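Local coordinates for protein EDTA monooxygenase (EDTA-degrading bacterium BNC1, PDB 5DQP) that probably oxidises EDTA with reduced FMN and molecular oxygen, as a TIM-barrel monooxygenase of the bacterial luciferase-like family working beside a partner flavin reductase, at residues S100-L105 and F192-P197; V112-G117 and P203-P208; F153-H158 and S224-I229; G159-W164 and G196-P201. All blocks are in the same frame, centred on the assembly; numbering follows the deposited sequence.

Contact 1: residues S100-L105 and F192-P197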
loop_
_atom_site.group_PDB
_atom_site.type_symbol
_atom_site.label_atom_id
_atom_site.label_comp_id
_atom_site.label_asym_id
_atom_site.label_seq_id
_atom_site.Cartn_x
_atom_site.Cartn_y
_atom_site.Cartn_z
ATOM N N SER A 100 8.114 10.160 -4.735
ATOM C CA SER A 100 7.749 8.811 -5.112
ATOM C C SER A 100 8.564 8.439 -6.345
ATOM O O SER A 100 8.949 9.306 -7.130
ATOM C CB SER A 100 6.237 8.687 -5.385
ATOM O OG SER A 100 5.461 8.901 -4.218
ATOM N N LEU A 101 8.854 7.158 -6.486
ATOM C CA LEU A 101 9.378 6.644 -7.748
ATOM C C LEU A 101 8.216 6.308 -8.684
ATOM O O LEU A 101 7.321 5.553 -8.293
ATOM C CB LEU A 101 10.230 5.419 -7.491
ATOM C CG LEU A 101 11.364 5.766 -6.522
ATOM C CD1 LEU A 101 12.075 4.522 -6.026
ATOM C CD2 LEU A 101 12.375 6.728 -7.234
ATOM N N PRO A 102 8.194 6.851 -9.911
ATOM C CA PRO A 102 7.032 6.639 -10.802
ATOM C C PRO A 102 6.708 5.186 -11.093
ATOM O O PRO A 102 5.535 4.837 -11.290
ATOM C CB PRO A 102 7.441 7.357 -12.108
ATOM C CG PRO A 102 8.640 8.138 -11.801
ATOM C CD PRO A 102 9.289 7.578 -10.574
ATOM N N TYR A 103 7.714 4.331 -11.235
ATOM C CA TYR A 103 7.383 2.955 -11.577
ATOM C C TYR A 103 6.744 2.264 -10.383
ATOM O O TYR A 103 5.735 1.556 -10.520
ATOM C CB TYR A 103 8.634 2.226 -12.060
ATOM C CG TYR A 103 8.358 0.877 -12.674
ATOM C CD1 TYR A 103 8.299 -0.256 -11.881
ATOM C CD2 TYR A 103 8.166 0.738 -14.037
ATOM C CE1 TYR A 103 8.048 -1.487 -12.420
ATOM C CE2 TYR A 103 7.911 -0.487 -14.587
ATOM C CZ TYR A 103 7.857 -1.601 -13.761
ATOM O OH TYR A 103 7.621 -2.859 -14.256
ATOM N N THR A 104 7.281 2.517 -9.192
ATOM C CA THR A 104 6.678 1.990 -7.980
ATOM C C THR A 104 5.256 2.512 -7.792
ATOM O O THR A 104 4.322 1.733 -7.570
ATOM C CB THR A 104 7.552 2.345 -6.788
ATOM O OG1 THR A 104 8.831 1.714 -6.960
ATOM C CG2 THR A 104 6.904 1.836 -5.514
ATOM N N LEU A 105 5.060 3.821 -7.904
ATOM C CA LEU A 105 3.721 4.372 -7.702
ATOM C C LEU A 105 2.737 3.861 -8.752
ATOM O O LEU A 105 1.613 3.464 -8.419
ATOM C CB LEU A 105 3.773 5.898 -7.708
ATOM C CG LEU A 105 2.440 6.564 -7.357
ATOM C CD1 LEU A 105 2.678 7.863 -6.678
ATOM C CD2 LEU A 105 1.617 6.785 -8.639
ATOM N N PHE A 192 12.849 12.272 -15.165
ATOM C CA PHE A 192 12.689 10.834 -15.014
ATOM C C PHE A 192 13.203 10.133 -16.259
ATOM O O PHE A 192 13.102 10.642 -17.374
ATOM C CB PHE A 192 11.218 10.444 -14.755
ATOM C CG PHE A 192 10.627 11.110 -13.542
ATOM C CD1 PHE A 192 11.033 10.741 -12.260
ATOM C CD2 PHE A 192 9.675 12.112 -13.674
ATOM C CE1 PHE A 192 10.508 11.369 -11.143
ATOM C CE2 PHE A 192 9.136 12.753 -12.543
ATOM C CZ PHE A 192 9.543 12.381 -11.291
ATOM N N LYS A 193 13.779 8.956 -16.035
ATOM C CA LYS A 193 14.162 8.018 -17.080
ATOM C C LYS A 193 13.561 6.675 -16.690
ATOM O O LYS A 193 13.915 6.120 -15.647
ATOM C CB LYS A 193 15.687 7.929 -17.208
ATOM C CG LYS A 193 16.157 7.164 -18.421
ATOM C CD LYS A 193 17.658 6.908 -18.399
ATOM C CE LYS A 193 18.088 6.055 -19.598
ATOM N NZ LYS A 193 19.532 5.670 -19.527
ATOM N N VAL A 194 12.639 6.163 -17.505
ATOM C CA VAL A 194 11.882 4.965 -17.152
ATOM C C VAL A 194 11.597 4.157 -18.411
ATOM O O VAL A 194 10.908 4.636 -19.311
ATOM C CB VAL A 194 10.560 5.335 -16.456
ATOM C CG1 VAL A 194 9.703 4.099 -16.265
ATOM C CG2 VAL A 194 10.809 6.091 -15.127
ATOM N N ALA A 195 12.093 2.917 -18.478
ATOM C CA ALA A 195 11.904 2.118 -19.681
ATOM C C ALA A 195 10.504 1.512 -19.755
ATOM O O ALA A 195 9.859 1.572 -20.807
ATOM C CB ALA A 195 12.968 1.019 -19.764
ATOM N N GLY A 196 10.005 0.940 -18.651
ATOM C CA GLY A 196 8.794 0.141 -18.713
ATOM C C GLY A 196 9.093 -1.109 -19.544
ATOM O O GLY A 196 10.238 -1.306 -19.922
ATOM N N PRO A 197 8.087 -1.959 -19.831
ATOM C CA PRO A 197 6.672 -1.872 -19.442
ATOM C C PRO A 197 6.424 -2.076 -17.942
ATOM O O PRO A 197 7.285 -2.586 -17.209
ATOM C CB PRO A 197 6.017 -3.004 -20.245
ATOM C CG PRO A 197 7.121 -3.990 -20.480
ATOM C CD PRO A 197 8.363 -3.173 -20.632
#

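Contact 2: residues V112-G117 and P203-P208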
loop_
_atom_site.group_PDB
_atom_site.type_symbol
_atom_site.label_atom_id
_atom_site.label_comp_id
_atom_site.label_asym_id
_atom_site.label_seq_id
_atom_site.Cartn_x
_atom_site.Cartn_y
_atom_site.Cartn_z
ATOM N N VAL A 112 -3.564 -2.017 -6.649
ATOM C CA VAL A 112 -4.656 -1.977 -5.701
ATOM C C VAL A 112 -5.956 -1.776 -6.450
ATOM O O VAL A 112 -7.006 -2.303 -6.049
ATOM C CB VAL A 112 -4.424 -0.911 -4.605
ATOM C CG1 VAL A 112 -4.603 0.514 -5.148
ATOM C CG2 VAL A 112 -5.344 -1.180 -3.423
ATOM N N ASN A 113 -5.904 -1.049 -7.568
ATOM C CA ASN A 113 -7.096 -0.858 -8.385
ATOM C C ASN A 113 -7.593 -2.189 -8.925
ATOM O O ASN A 113 -8.763 -2.563 -8.736
ATOM C CB ASN A 113 -6.794 0.103 -9.543
ATOM C CG ASN A 113 -8.056 0.560 -10.257
ATOM O OD1 ASN A 113 -9.046 0.956 -9.611
ATOM N ND2 ASN A 113 -8.036 0.515 -11.578
ATOM N N LEU A 114 -6.700 -2.914 -9.605
ATOM C CA LEU A 114 -7.024 -4.210 -10.194
ATOM C C LEU A 114 -7.442 -5.213 -9.121
ATOM O O LEU A 114 -8.474 -5.884 -9.252
ATOM C CB LEU A 114 -5.818 -4.713 -10.991
ATOM C CG LEU A 114 -5.943 -5.938 -11.897
ATOM C CD1 LEU A 114 -7.048 -5.740 -12.893
ATOM C CD2 LEU A 114 -4.625 -6.155 -12.642
ATOM N N LEU A 115 -6.686 -5.289 -8.023
ATOM C CA LEU A 115 -7.030 -6.230 -6.965
ATOM C C LEU A 115 -8.387 -5.936 -6.351
ATOM O O LEU A 115 -9.069 -6.869 -5.900
ATOM C CB LEU A 115 -5.978 -6.226 -5.863
ATOM C CG LEU A 115 -4.768 -7.113 -6.079
ATOM C CD1 LEU A 115 -3.770 -6.736 -5.012
ATOM C CD2 LEU A 115 -5.133 -8.627 -6.017
ATOM N N SER A 116 -8.793 -4.660 -6.280
ATOM C CA SER A 116 -10.085 -4.343 -5.686
ATOM C C SER A 116 -11.238 -4.459 -6.676
ATOM O O SER A 116 -12.380 -4.188 -6.303
ATOM C CB SER A 116 -10.076 -2.929 -5.082
ATOM O OG SER A 116 -9.862 -1.967 -6.091
ATOM N N GLY A 117 -10.977 -4.818 -7.924
ATOM C CA GLY A 117 -12.037 -4.792 -8.909
ATOM C C GLY A 117 -12.255 -3.446 -9.561
ATOM O O GLY A 117 -13.323 -3.221 -10.142
ATOM N N PRO A 203 -6.654 -2.787 -16.946
ATOM C CA PRO A 203 -7.923 -3.506 -16.903
ATOM C C PRO A 203 -8.779 -3.122 -18.093
ATOM O O PRO A 203 -8.549 -2.074 -18.708
ATOM C CB PRO A 203 -8.556 -3.031 -15.583
ATOM C CG PRO A 203 -7.403 -2.350 -14.816
ATOM C CD PRO A 203 -6.564 -1.754 -15.901
ATOM N N PRO A 204 -9.793 -3.926 -18.424
ATOM C CA PRO A 204 -10.660 -3.583 -19.556
ATOM C C PRO A 204 -11.534 -2.371 -19.305
ATOM O O PRO A 204 -12.020 -1.760 -20.262
ATOM C CB PRO A 204 -11.504 -4.853 -19.745
ATOM C CG PRO A 204 -11.526 -5.481 -18.400
ATOM C CD PRO A 204 -10.168 -5.212 -17.807
ATOM N N TYR A 205 -11.737 -1.973 -18.062
ATOM C CA TYR A 205 -12.529 -0.783 -17.786
ATOM C C TYR A 205 -11.668 0.473 -17.571
ATOM O O TYR A 205 -12.200 1.525 -17.203
ATOM C CB TYR A 205 -13.433 -1.050 -16.579
ATOM C CG TYR A 205 -12.660 -1.705 -15.462
ATOM C CD1 TYR A 205 -11.842 -0.947 -14.635
ATOM C CD2 TYR A 205 -12.727 -3.077 -15.243
ATOM C CE1 TYR A 205 -11.103 -1.530 -13.644
ATOM C CE2 TYR A 205 -11.993 -3.673 -14.223
ATOM C CZ TYR A 205 -11.190 -2.893 -13.426
ATOM O OH TYR A 205 -10.457 -3.463 -12.412
ATOM N N GLY A 206 -10.360 0.395 -17.796
ATOM C CA GLY A 206 -9.544 1.585 -17.861
ATOM C C GLY A 206 -8.646 1.773 -16.658
ATOM O O GLY A 206 -8.700 1.013 -15.689
ATOM N N PRO A 207 -7.839 2.834 -16.686
ATOM C CA PRO A 207 -6.822 3.058 -15.644
ATOM C C PRO A 207 -7.420 3.643 -14.368
ATOM O O PRO A 207 -8.595 4.046 -14.333
ATOM C CB PRO A 207 -5.870 4.054 -16.328
ATOM C CG PRO A 207 -6.776 4.884 -17.179
ATOM C CD PRO A 207 -7.797 3.880 -17.727
ATOM N N PRO A 208 -6.639 3.701 -13.282
ATOM C CA PRO A 208 -7.137 4.322 -12.054
ATOM C C PRO A 208 -7.555 5.761 -12.279
ATOM O O PRO A 208 -6.951 6.485 -13.073
ATOM C CB PRO A 208 -5.931 4.255 -11.104
ATOM C CG PRO A 208 -5.084 3.122 -11.656
ATOM C CD PRO A 208 -5.235 3.256 -13.137
HETATM O O HOH W 1 -9.986 1.772 -13.413
HETATM O O HOH W 2 -10.683 -5.938 -11.731
#

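Contact 3: residues F153-H158 and S224-I229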
loop_
_atom_site.group_PDB
_atom_site.type_symbol
_atom_site.label_atom_id
_atom_site.label_comp_id
_atom_site.label_asym_id
_atom_site.label_seq_id
_atom_site.Cartn_x
_atom_site.Cartn_y
_atom_site.Cartn_z
ATOM N N PHE A 153 5.863 13.328 -14.142
ATOM C CA PHE A 153 5.475 12.151 -13.373
ATOM C C PHE A 153 4.152 11.569 -13.877
ATOM O O PHE A 153 4.011 10.354 -14.026
ATOM C CB PHE A 153 5.380 12.547 -11.891
ATOM C CG PHE A 153 5.286 11.394 -10.942
ATOM C CD1 PHE A 153 4.101 10.682 -10.791
ATOM C CD2 PHE A 153 6.368 11.038 -10.170
ATOM C CE1 PHE A 153 4.013 9.638 -9.896
ATOM C CE2 PHE A 153 6.280 9.987 -9.295
ATOM C CZ PHE A 153 5.115 9.291 -9.153
ATOM N N LEU A 154 3.159 12.426 -14.107
ATOM C CA LEU A 154 1.859 11.951 -14.560
ATOM C C LEU A 154 1.937 11.369 -15.963
ATOM O O LEU A 154 1.271 10.369 -16.255
ATOM C CB LEU A 154 0.834 13.082 -14.500
ATOM C CG LEU A 154 0.059 13.203 -13.180
ATOM C CD1 LEU A 154 -0.739 11.930 -12.962
ATOM C CD2 LEU A 154 0.989 13.408 -12.050
ATOM N N GLU A 155 2.749 11.971 -16.847
ATOM C CA GLU A 155 2.960 11.377 -18.165
ATOM C C GLU A 155 3.594 9.992 -18.052
ATOM O O GLU A 155 3.203 9.061 -18.766
ATOM C CB GLU A 155 3.845 12.267 -19.033
ATOM C CG GLU A 155 3.338 13.661 -19.296
ATOM C CD GLU A 155 4.289 14.451 -20.198
ATOM O OE1 GLU A 155 5.286 13.865 -20.682
ATOM O OE2 GLU A 155 4.041 15.654 -20.425
ATOM N N VAL A 156 4.611 9.850 -17.202
ATOM C CA VAL A 156 5.233 8.548 -17.038
ATOM C C VAL A 156 4.197 7.553 -16.553
ATOM O O VAL A 156 4.008 6.490 -17.146
ATOM C CB VAL A 156 6.427 8.624 -16.070
ATOM C CG1 VAL A 156 6.925 7.219 -15.793
ATOM C CG2 VAL A 156 7.539 9.497 -16.651
ATOM N N VAL A 157 3.454 7.923 -15.509
ATOM C CA VAL A 157 2.517 6.980 -14.917
ATOM C C VAL A 157 1.453 6.560 -15.932
ATOM O O VAL A 157 1.170 5.369 -16.084
ATOM C CB VAL A 157 1.908 7.578 -13.640
ATOM C CG1 VAL A 157 0.735 6.709 -13.127
ATOM C CG2 VAL A 157 2.987 7.706 -12.612
ATOM N N HIS A 158 0.838 7.520 -16.639
ATOM C CA HIS A 158 -0.160 7.129 -17.634
ATOM C C HIS A 158 0.459 6.249 -18.714
ATOM O O HIS A 158 -0.144 5.254 -19.141
ATOM C CB HIS A 158 -0.833 8.359 -18.248
ATOM C CG HIS A 158 -2.022 8.830 -17.469
ATOM N ND1 HIS A 158 -3.242 8.190 -17.518
ATOM C CD2 HIS A 158 -2.166 9.846 -16.585
ATOM C CE1 HIS A 158 -4.093 8.806 -16.719
ATOM N NE2 HIS A 158 -3.464 9.810 -16.135
ATOM N N SER A 224 -6.349 20.306 -15.446
ATOM C CA SER A 224 -6.978 20.319 -16.765
ATOM C C SER A 224 -6.424 19.204 -17.645
ATOM O O SER A 224 -7.125 18.722 -18.542
ATOM C CB SER A 224 -6.794 21.688 -17.438
ATOM O OG SER A 224 -5.446 21.885 -17.872
ATOM N N ARG A 225 -5.183 18.762 -17.380
ATOM C CA ARG A 225 -4.503 17.725 -18.162
ATOM C C ARG A 225 -4.757 16.321 -17.629
ATOM O O ARG A 225 -4.931 15.384 -18.413
ATOM C CB ARG A 225 -2.986 17.992 -18.200
ATOM C CG ARG A 225 -2.612 19.334 -18.861
ATOM C CD ARG A 225 -1.096 19.596 -18.925
ATOM N NE ARG A 225 -0.370 18.421 -19.395
ATOM C CZ ARG A 225 -0.307 18.025 -20.666
ATOM N NH1 ARG A 225 -0.924 18.721 -21.613
ATOM N NH2 ARG A 225 0.371 16.931 -20.993
ATOM N N PHE A 226 -4.783 16.157 -16.307
ATOM C CA PHE A 226 -4.812 14.843 -15.680
ATOM C C PHE A 226 -5.902 14.636 -14.640
ATOM O O PHE A 226 -6.194 13.484 -14.328
ATOM C CB PHE A 226 -3.463 14.555 -15.016
ATOM C CG PHE A 226 -2.335 14.499 -15.985
ATOM C CD1 PHE A 226 -2.207 13.420 -16.838
ATOM C CD2 PHE A 226 -1.416 15.536 -16.066
ATOM C CE1 PHE A 226 -1.168 13.364 -17.762
ATOM C CE2 PHE A 226 -0.385 15.491 -16.986
ATOM C CZ PHE A 226 -0.258 14.406 -17.827
ATOM N N GLY A 227 -6.505 15.687 -14.091
ATOM C CA GLY A 227 -7.453 15.511 -13.003
ATOM C C GLY A 227 -8.825 15.141 -13.532
ATOM O O GLY A 227 -9.343 15.775 -14.454
ATOM N N GLU A 228 -9.404 14.086 -12.975
ATOM C CA GLU A 228 -10.771 13.720 -13.310
ATOM C C GLU A 228 -11.722 14.095 -12.204
ATOM O O GLU A 228 -12.900 14.359 -12.463
ATOM C CB GLU A 228 -10.858 12.219 -13.578
ATOM C CG GLU A 228 -9.730 11.799 -14.483
ATOM C CD GLU A 228 -9.731 10.326 -14.808
ATOM O OE1 GLU A 228 -8.878 9.586 -14.257
ATOM O OE2 GLU A 228 -10.581 9.919 -15.624
ATOM N N ILE A 229 -11.218 14.110 -10.973
ATOM C CA ILE A 229 -11.910 14.695 -9.841
ATOM C C ILE A 229 -11.036 15.798 -9.276
ATOM O O ILE A 229 -9.822 15.625 -9.100
ATOM C CB ILE A 229 -12.235 13.672 -8.744
ATOM C CG1 ILE A 229 -12.860 12.407 -9.330
ATOM C CG2 ILE A 229 -13.142 14.321 -7.709
ATOM C CD1 ILE A 229 -13.109 11.329 -8.269
#

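Contact 4: residues G159-W164 and G196-P201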
loop_
_atom_site.group_PDB
_atom_site.type_symbol
_atom_site.label_atom_id
_atom_site.label_comp_id
_atom_site.label_asym_id
_atom_site.label_seq_id
_atom_site.Cartn_x
_atom_site.Cartn_y
_atom_site.Cartn_z
ATOM N N GLY A 159 1.678 6.585 -19.146
ATOM C CA GLY A 159 2.385 5.728 -20.081
ATOM C C GLY A 159 2.583 4.316 -19.557
ATOM O O GLY A 159 2.385 3.345 -20.288
ATOM N N LEU A 160 2.944 4.182 -18.277
ATOM C CA LEU A 160 3.111 2.856 -17.681
ATOM C C LEU A 160 1.797 2.095 -17.618
ATOM O O LEU A 160 1.747 0.894 -17.916
ATOM C CB LEU A 160 3.723 2.973 -16.284
ATOM C CG LEU A 160 5.195 3.365 -16.347
ATOM C CD1 LEU A 160 5.772 3.653 -14.968
ATOM C CD2 LEU A 160 5.989 2.243 -17.041
ATOM N N TRP A 161 0.730 2.754 -17.176
ATOM C CA TRP A 161 -0.557 2.077 -17.125
ATOM C C TRP A 161 -0.940 1.489 -18.482
ATOM O O TRP A 161 -1.519 0.401 -18.547
ATOM C CB TRP A 161 -1.630 3.035 -16.616
ATOM C CG TRP A 161 -1.527 3.259 -15.135
ATOM C CD1 TRP A 161 -0.923 2.442 -14.211
ATOM C CD2 TRP A 161 -2.001 4.397 -14.413
ATOM N NE1 TRP A 161 -1.018 2.997 -12.947
ATOM C CE2 TRP A 161 -1.665 4.202 -13.049
ATOM C CE3 TRP A 161 -2.674 5.563 -14.786
ATOM C CZ2 TRP A 161 -1.999 5.122 -12.063
ATOM C CZ3 TRP A 161 -2.993 6.479 -13.809
ATOM C CH2 TRP A 161 -2.664 6.247 -12.461
ATOM N N ASN A 162 -0.600 2.169 -19.578
ATOM C CA ASN A 162 -1.028 1.700 -20.889
ATOM C C ASN A 162 -0.069 0.729 -21.525
ATOM O O ASN A 162 -0.371 0.239 -22.612
ATOM C CB ASN A 162 -1.248 2.876 -21.838
ATOM C CG ASN A 162 -2.461 3.673 -21.459
ATOM O OD1 ASN A 162 -3.427 3.125 -20.934
ATOM N ND2 ASN A 162 -2.417 4.971 -21.697
ATOM N N SER A 163 1.071 0.437 -20.885
ATOM C CA SER A 163 2.152 -0.291 -21.535
ATOM C C SER A 163 1.959 -1.807 -21.535
ATOM O O SER A 163 2.731 -2.500 -22.213
ATOM C CB SER A 163 3.500 0.049 -20.878
ATOM O OG SER A 163 3.591 -0.521 -19.572
ATOM N N TRP A 164 0.984 -2.345 -20.788
ATOM C CA TRP A 164 0.678 -3.777 -20.820
ATOM C C TRP A 164 -0.829 -3.930 -20.928
ATOM O O TRP A 164 -1.544 -3.728 -19.945
ATOM C CB TRP A 164 1.201 -4.512 -19.592
ATOM C CG TRP A 164 0.958 -6.013 -19.661
ATOM C CD1 TRP A 164 0.608 -6.754 -20.773
ATOM C CD2 TRP A 164 1.048 -6.941 -18.585
ATOM N NE1 TRP A 164 0.497 -8.090 -20.448
ATOM C CE2 TRP A 164 0.775 -8.232 -19.116
ATOM C CE3 TRP A 164 1.379 -6.827 -17.237
ATOM C CZ2 TRP A 164 0.773 -9.370 -18.323
ATOM C CZ3 TRP A 164 1.388 -7.963 -16.460
ATOM C CH2 TRP A 164 1.093 -9.216 -17.004
ATOM N N GLY A 196 10.005 0.940 -18.651
ATOM C CA GLY A 196 8.794 0.141 -18.713
ATOM C C GLY A 196 9.093 -1.109 -19.544
ATOM O O GLY A 196 10.238 -1.306 -19.922
ATOM N N PRO A 197 8.087 -1.959 -19.831
ATOM C CA PRO A 197 6.672 -1.872 -19.442
ATOM C C PRO A 197 6.424 -2.076 -17.942
ATOM O O PRO A 197 7.285 -2.586 -17.209
ATOM C CB PRO A 197 6.017 -3.004 -20.245
ATOM C CG PRO A 197 7.121 -3.990 -20.480
ATOM C CD PRO A 197 8.363 -3.173 -20.632
ATOM N N LEU A 198 5.239 -1.643 -17.508
ATOM C CA LEU A 198 4.722 -1.970 -16.193
ATOM C C LEU A 198 4.354 -3.443 -16.137
ATOM O O LEU A 198 3.889 -4.014 -17.122
ATOM C CB LEU A 198 3.490 -1.131 -15.893
ATOM C CG LEU A 198 2.977 -0.996 -14.470
ATOM C CD1 LEU A 198 4.026 -0.285 -13.634
ATOM C CD2 LEU A 198 1.653 -0.205 -14.492
ATOM N N ASN A 199 4.560 -4.062 -14.967
ATOM C CA ASN A 199 4.178 -5.450 -14.735
ATOM C C ASN A 199 2.815 -5.586 -14.039
ATOM O O ASN A 199 2.585 -6.530 -13.280
ATOM C CB ASN A 199 5.273 -6.174 -13.949
ATOM C CG ASN A 199 5.484 -5.602 -12.562
ATOM O OD1 ASN A 199 5.024 -4.507 -12.240
ATOM N ND2 ASN A 199 6.205 -6.339 -11.736
ATOM N N VAL A 200 1.888 -4.681 -14.312
ATOM C CA VAL A 200 0.499 -4.813 -13.887
ATOM C C VAL A 200 -0.314 -4.436 -15.113
ATOM O O VAL A 200 -0.061 -3.382 -15.697
ATOM C CB VAL A 200 0.149 -3.901 -12.697
ATOM C CG1 VAL A 200 -1.331 -4.071 -12.319
ATOM C CG2 VAL A 200 1.061 -4.160 -11.498
ATOM N N PRO A 201 -1.271 -5.244 -15.553
ATOM C CA PRO A 201 -1.928 -4.962 -16.833
ATOM C C PRO A 201 -3.075 -3.968 -16.706
ATOM O O PRO A 201 -3.755 -3.885 -15.681
ATOM C CB PRO A 201 -2.447 -6.338 -17.258
ATOM C CG PRO A 201 -2.831 -6.942 -15.921
ATOM C CD PRO A 201 -1.776 -6.487 -14.937
HETATM O O HOH W 3 -1.615 -0.924 -15.947
#

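Contact 1: residues S100-L105 and F192-P197
Tyr103 and Val194 mark the nearest approach of the two backbones, their CA atoms 7.4 Å apart. Residues 100-105 carry the start of helix 102-115, with Leu101 at the N-cap and its carbonyl taking the first bond from Leu105 N. Residues 192-197 run past this helix start and include the short strand 193-194, after which the chain turns at Gly196 and enters a cis peptide bond before Pro197. The gap is bridged by side chains at both ends. Pro102 lays the CG corner of its ring over one face of the Phe192 ring, 3.9 Å from the centroid and 26° off the normal, a CH-pi contact displaced toward CD1 and CE1. Arg149 of helix 143-161 also packs on Phe192. At the other end Tyr103 reaches out along the loop; with CG anti to the backbone N (chi1 -169°), its ring has Val194 CG1 and Gly196 CA at its edge. The phenol OH donates to Pro197 O at 3.0 Å, in the carbonyl plane and on a lone pair, the C=O...O angle being 134°. This bond ties the helix to the carbonyl just after the cis peptide. Asn135 of the second subunit packs on both Tyr103 and Val194. The contact thus fastens a beta-hairpin, strands 187-188 and 193-194, within an excursion from the TIM barrel, to the first turn of a barrel helix at the dimer interface.

Contact 2: residues V112-G117 and P203-P208
Asn113 and Leu114, neighbours on the last turn of helix 102-115, face the proline-rich loop 203-208 with one polar and one apolar side chain. The Asn113 amide lies across the Pro208 ring, ND2 coming 3.9 Å from Pro208 CG, and the same nitrogen sits near the plane of the Tyr205 ring, at its edge. It makes its bond to the loop through a water, which accepts from Asn113 ND2 at 3.0 Å and donates to Gly206 O at 2.7 Å. The other end of the amide, OD1, accepts from Ile120 N, so both ends are held and the amide's rotation is fixed. Leu114 sends CD1 obliquely against the Pro203 ring, 3.9 Å from CG. Tyr205 has its own CG between the backbone N and the carbonyl carbon (chi1 46°), which folds the ring back over Pro203: Pro203 CB lies 3.4 Å above one ring face, toward the rim. The two residues belong to a type I turn, Pro203 to Gly206, closed by Gly206 N to Pro203 O. The phenol OH reaches the helix end, 3.4 Å from Gly117 C, and meets a second water at 2.6 Å that bonds weakly to Leu114 O. Gly117 ends the helix in a Schellman motif. In the barrel, the loop passes over the C-terminal end of helix 102-115 just before strand 210-213; Trp161 of helix 143-161 packs on Pro207 and Pro208, and helix 75-85 lies against Val112 and Ser116.

Contact 3: residues F153-H158 and S224-I229
Two helices of the TIM barrel, 143-161 and 217-226, meet where the second one ends, and Phe226 carries most of the packing. Its ring takes Leu154 CB squarely over the centre of one face, 3.5 Å from the centroid and only 4° off the normal, a CH-pi contact. Phe226 CG is anti to the carbonyl carbon, which carries the ring out toward helix 143-161. One turn further along, the His158 ring is nearly parallel to that of Phe226, with planes 20° apart, but slid aside: the centroids are 5.6 Å apart and overlap is slight, the touch being His158 CD2 to Phe226 CD1 at 3.6 Å. His158 is also set edge-to-face against Trp161. Beyond the ring, Glu155 brings CG to 4.0 Å from Phe226 CZ, and its extended chain places OE2 3.9 Å from Arg225 NH2, a long salt bridge with the carboxylate and guanidinium planes 61° apart. The main partner of Arg225 NH2 is Glu151 OE2, which also lies close to Glu155 OE2, so the bridge to Glu155 is secondary. The contact therefore rests mainly on apolar and ring packing; Arg225, within reach of both carboxylates, probably offsets part of their mutual repulsion.

Contact 4: residues G159-W164 and G196-P201
The C-terminal end of the TIM-barrel helix 143-161, where the chain leaves the barrel, packs against the irregular chain 196-201 of the excursion that ends at strand 210-213, with CA atoms closing to 4.9 Å between Trp164 and Pro201. Hydrogen bonding centres on Ser163. Its OG, placed between the backbone N and the carbonyl carbon (chi1 71°), accepts from Leu198 N at 2.9 Å with a fairly straight N-H...O angle of 161°, and donates to Leu160 O at 2.9 Å, tilted 18° from the carbonyl plane. One hydroxyl thus joins the last helical turn to the loop, while Leu160 O also accepts from Ser163 N. Apolar packing follows from Leu198, whose CB is directed toward the helix end: CB lies 4.1 Å from Leu160 CB, and CD2 comes in at the edge of the Trp161 indole, 3.7 Å from CD1. Trp161 NE1 bonds to Ala106 O of helix 102-115. Leu160 also sets CD2 against the CA of Gly196. The aromatic contact belongs to Trp164, whose indole lies alongside Pro201: Pro201 CB stands over one face, 4.0 Å from the six-membered ring centroid, a CH-pi contact, while the backbone of Asn199 meets the ring edge. Trp164 NE1 bonds to Phe179 O, and Leu61 of the second subunit packs on the indole. Solvent adds a further link between the backbones: one water donates to Trp161 O and to Val200 O, each at 2.9 Å.

Contacts 1 and 4 share Gly196 and Pro197 and lie with centres about 10 Å apart; Leu160 CD1 rests 3.8 Å from Tyr103 CA, so the two helices that pack on this loop, 102-115 and 143-161, also touch each other. Contact 2 continues along helix 102-115, about 19 Å between centres from contact 1, and meets contact 4 through Trp161 and through Leu114 on Pro201. Contact 3 lies on helix 143-161 directly before contact 4 and joins contact 1 through Phe153, which touches Pro102 and Phe192. Contacts 1, 2 and 4 reach the second subunit. Contact 3 comes closest to the predicted FMN site, the Leu154 side chain being about 8 Å from that of Tyr147.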